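Local coordinates for cellulase (Bacteroides salanitronis, PDB 6WQY), which probably hydrolyses internal beta-1,4 linkages of cellulose and related plant polysaccharides as a broad-specificity endoglucanase, this chain holding its glycoside hydrolase family 5 domain, at residues A157-K163 against N213-R217. Sequence-based numbering, arbitrary orientation. Where two conformers were deposited one is given.
Sequences ANRFADK and NNQTR
R217 joins two neighbouring alpha-to-beta connections of a TIM barrel by pointing NH2 at the carbonyl of K163, NH2 to O 2.8 Å. The same nitrogen and NE both close on OD1 of N214, a side-on grip lying in the guanidinium plane, and NH1 adds bonds to the carbonyls of G164 and L167, an example of how one arginine can tie adjacent loops through backbone carbonyls. With CG anti to the backbone N (chi1 -172°) and a bend at chi3, the chain brings its guanidinium edge-on to K163 O and N214 OD1. A lysine in its place would probably leave several of these carbonyls without a mate and strip N214 OD1 of its paired donors. That amide, held at ND2 also by T210, donates from ND2 to A157 O at 2.9 Å, coming from above the carbonyl plane, while F160 N reaches the same oxygen from the opposite face. Further out, in one of its two conformers, N213 donates from ND2 to A161 O. One water donates to A161 O and accepts from N213 N; a second lies 2.9 Å from A161 O and accepts from N214 N. F169 of strand 167-170 touches A157, N214 and R217, and A157 CB rests against the amide, 3.6 Å from N214 ND2.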
ATOM      1  N   ALA A 157       7.343   5.606 -15.362  1.00  9.84           N
ATOM      2  CA  ALA A 157       6.171   5.976 -16.149  1.00 11.02           C
ATOM      3  C   ALA A 157       6.386   5.675 -17.623  1.00 11.43           C
ATOM      4  O   ALA A 157       5.482   5.159 -18.304  1.00 11.76           O
ATOM      5  CB  ALA A 157       5.862   7.457 -15.945  1.00 12.10           C
ATOM      6  N   ASN A 158       7.566   5.984 -18.156  1.00 11.51           N
ATOM      7  CA  ASN A 158       7.816   5.721 -19.571  1.00 12.58           C
ATOM      8  C   ASN A 158       7.783   4.224 -19.863  1.00 11.68           C
ATOM      9  O   ASN A 158       7.314   3.797 -20.920  1.00 12.76           O
ATOM     10  CB  ASN A 158       9.137   6.352 -20.001  1.00 13.60           C
ATOM     11  CG  ASN A 158       9.022   7.851 -20.239  1.00 13.36           C
ATOM     12  OD1 ASN A 158       7.956   8.369 -20.540  1.00 18.57           O
ATOM     13  ND2 ASN A 158      10.146   8.548 -20.120  1.00 18.03           N
ATOM     14  N   ARG A 159       8.287   3.407 -18.941  1.00 11.19           N
ATOM     15  CA  ARG A 159       8.327   1.961 -19.159  1.00 11.58           C
ATOM     16  C   ARG A 159       6.933   1.353 -19.199  1.00 11.47           C
ATOM     17  O   ARG A 159       6.737   0.297 -19.814  1.00 13.45           O
ATOM     18  CB  ARG A 159       9.161   1.294 -18.062  1.00 12.12           C
ATOM     19  CG  ARG A 159       9.297  -0.209 -18.166  1.00 12.81           C
ATOM     20  CD  ARG A 159      10.017  -0.609 -19.446  1.00 12.93           C
ATOM     21  NE  ARG A 159      10.246  -2.044 -19.550  1.00 14.43           N
ATOM     22  CZ  ARG A 159       9.304  -2.928 -19.876  1.00 14.90           C
ATOM     23  NH1 ARG A 159       8.073  -2.519 -20.135  1.00 14.58           N
ATOM     24  NH2 ARG A 159       9.595  -4.212 -19.954  1.00 14.87           N
ATOM     25  N   PHE A 160       5.966   1.992 -18.555  1.00 11.32           N
ATOM     26  CA  PHE A 160       4.591   1.508 -18.468  1.00 12.03           C
ATOM     27  C   PHE A 160       3.619   2.407 -19.222  1.00 13.24           C
ATOM     28  O   PHE A 160       2.407   2.352 -18.984  1.00 13.24           O
ATOM     29  CB  PHE A 160       4.193   1.330 -17.003  1.00 11.59           C
ATOM     30  CG  PHE A 160       4.963   0.240 -16.330  1.00 10.49           C
ATOM     31  CD1 PHE A 160       4.764  -1.084 -16.703  1.00 12.05           C
ATOM     32  CD2 PHE A 160       5.910   0.522 -15.366  1.00 11.22           C
ATOM     33  CE1 PHE A 160       5.482  -2.103 -16.111  1.00 12.56           C
ATOM     34  CE2 PHE A 160       6.636  -0.492 -14.776  1.00 11.15           C
ATOM     35  CZ  PHE A 160       6.432  -1.801 -15.148  1.00 11.39           C
ATOM     36  N   ALA A 161       4.127   3.209 -20.161  1.00 15.28           N
ATOM     37  CA  ALA A 161       3.287   4.195 -20.834  1.00 17.58           C
ATOM     38  C   ALA A 161       2.155   3.545 -21.614  1.00 17.47           C
ATOM     39  O   ALA A 161       1.113   4.175 -21.821  1.00 22.33           O
ATOM     40  CB  ALA A 161       4.139   5.047 -21.772  1.00 21.60           C
ATOM     41  N   ASP A 162       2.345   2.311 -22.066  1.00 15.74           N
ATOM     42  CA  ASP A 162       1.331   1.620 -22.844  1.00 15.66           C
ATOM     43  C   ASP A 162       0.256   0.958 -21.991  1.00 15.43           C
ATOM     44  O   ASP A 162      -0.733   0.468 -22.548  1.00 18.30           O
ATOM     45  CB  ASP A 162       2.000   0.556 -23.725  1.00 18.21           C
ATOM     46  CG  ASP A 162       2.786  -0.464 -22.911  1.00 37.82           C
ATOM     47  OD1 ASP A 162       3.366  -0.085 -21.873  1.00 27.11           O
ATOM     48  OD2 ASP A 162       2.820  -1.647 -23.311  1.00 43.86           O
ATOM     49  N   LYS A 163       0.406   0.933 -20.680  1.00 11.88           N
ATOM     50  CA  LYS A 163      -0.538   0.219 -19.833  1.00 12.13           C
ATOM     51  C   LYS A 163      -1.749   1.078 -19.510  1.00 12.86           C
ATOM     52  O   LYS A 163      -1.627   2.283 -19.272  1.00 15.52           O
ATOM     53  CB  LYS A 163       0.136  -0.212 -18.530  1.00 12.40           C
ATOM     54  CG  LYS A 163       1.329  -1.120 -18.725  1.00 14.10           C
ATOM     55  CD  LYS A 163       0.986  -2.392 -19.488  1.00 15.40           C
ATOM     56  CE  LYS A 163       2.136  -3.386 -19.420  1.00 19.89           C
ATOM     57  NZ  LYS A 163       1.842  -4.628 -20.180  1.00 23.62           N
ATOM     58  N   ASN A 213      -1.201   7.786 -21.751  0.59 16.77           N
ATOM     59  CA  ASN A 213      -2.000   7.171 -20.702  0.59 15.54           C
ATOM     60  C   ASN A 213      -1.612   7.692 -19.327  0.59 13.97           C
ATOM     61  O   ASN A 213      -2.446   7.723 -18.416  0.59 14.34           O
ATOM     62  CB  ASN A 213      -1.820   5.650 -20.737  0.59 17.06           C
ATOM     63  CG  ASN A 213      -2.480   5.013 -21.942  0.59 19.71           C
ATOM     64  OD1 ASN A 213      -3.641   5.291 -22.247  0.59 28.32           O
ATOM     65  ND2 ASN A 213      -1.737   4.159 -22.640  0.59 17.37           N
ATOM     66  N   ASN A 214      -0.352   8.088 -19.146  1.00 13.32           N
ATOM     67  CA  ASN A 214       0.086   8.577 -17.841  1.00 12.40           C
ATOM     68  C   ASN A 214      -0.569   9.892 -17.454  1.00 12.49           C
ATOM     69  O   ASN A 214      -0.542  10.244 -16.272  1.00 13.10           O
ATOM     70  CB  ASN A 214       1.609   8.670 -17.813  1.00 12.44           C
ATOM     71  CG  ASN A 214       2.262   7.309 -17.849  1.00 12.05           C
ATOM     72  OD1 ASN A 214       1.732   6.338 -17.301  1.00 14.88           O
ATOM     73  ND2 ASN A 214       3.399   7.214 -18.508  1.00 13.04           N
ATOM     74  N   GLN A 215      -1.183  10.608 -18.400  1.00 13.16           N
ATOM     75  CA  GLN A 215      -1.877  11.849 -18.069  1.00 12.77           C
ATOM     76  C   GLN A 215      -3.136  11.603 -17.260  1.00 12.93           C
ATOM     77  O   GLN A 215      -3.574  12.486 -16.507  1.00 15.69           O
ATOM     78  CB  GLN A 215      -2.272  12.601 -19.341  1.00 19.59           C
ATOM     79  CG  GLN A 215      -1.105  13.062 -20.154  1.00 37.64           C
ATOM     80  CD  GLN A 215      -1.374  14.369 -20.868  1.00 40.20           C
ATOM     81  OE1 GLN A 215      -2.519  14.695 -21.189  1.00 47.79           O
ATOM     82  NE2 GLN A 215      -0.317  15.128 -21.122  1.00 49.77           N
ATOM     83  N   THR A 216      -3.748  10.427 -17.409  1.00 12.39           N
ATOM     84  CA  THR A 216      -5.038  10.132 -16.796  1.00 12.08           C
ATOM     85  C   THR A 216      -4.995   8.907 -15.888  1.00 11.54           C
ATOM     86  O   THR A 216      -6.054   8.421 -15.473  1.00 11.94           O
ATOM     87  CB  THR A 216      -6.125   9.961 -17.873  1.00 15.14           C
ATOM     88  OG1 THR A 216      -5.670   9.060 -18.888  1.00 16.05           O
ATOM     89  CG2 THR A 216      -6.454  11.297 -18.526  1.00 16.71           C
ATOM     90  N   ARG A 217      -3.807   8.406 -15.575  1.00 10.94           N
ATOM     91  CA  ARG A 217      -3.645   7.252 -14.697  1.00 10.52           C
ATOM     92  C   ARG A 217      -3.988   7.626 -13.258  1.00 10.05           C
ATOM     93  O   ARG A 217      -3.714   8.736 -12.807  1.00 10.19           O
ATOM     94  CB  ARG A 217      -2.184   6.793 -14.759  1.00 11.32           C
ATOM     95  CG  ARG A 217      -1.906   5.482 -14.038  1.00 10.44           C
ATOM     96  CD  ARG A 217      -0.478   4.995 -14.204  1.00 10.28           C
ATOM     97  NE  ARG A 217      -0.059   4.924 -15.591  1.00 11.46           N
ATOM     98  CZ  ARG A 217      -0.494   4.028 -16.470  1.00 12.25           C
ATOM     99  NH1 ARG A 217      -1.350   3.085 -16.105  1.00 11.74           N
ATOM    100  NH2 ARG A 217      -0.069   4.084 -17.730  1.00 14.10           N
TER
HETATM  101  O   HOH W   1       0.238   6.176 -23.791  1.00 31.87           O
HETATM  102  O   HOH W   2       1.490   6.989 -21.176  1.00 35.57           O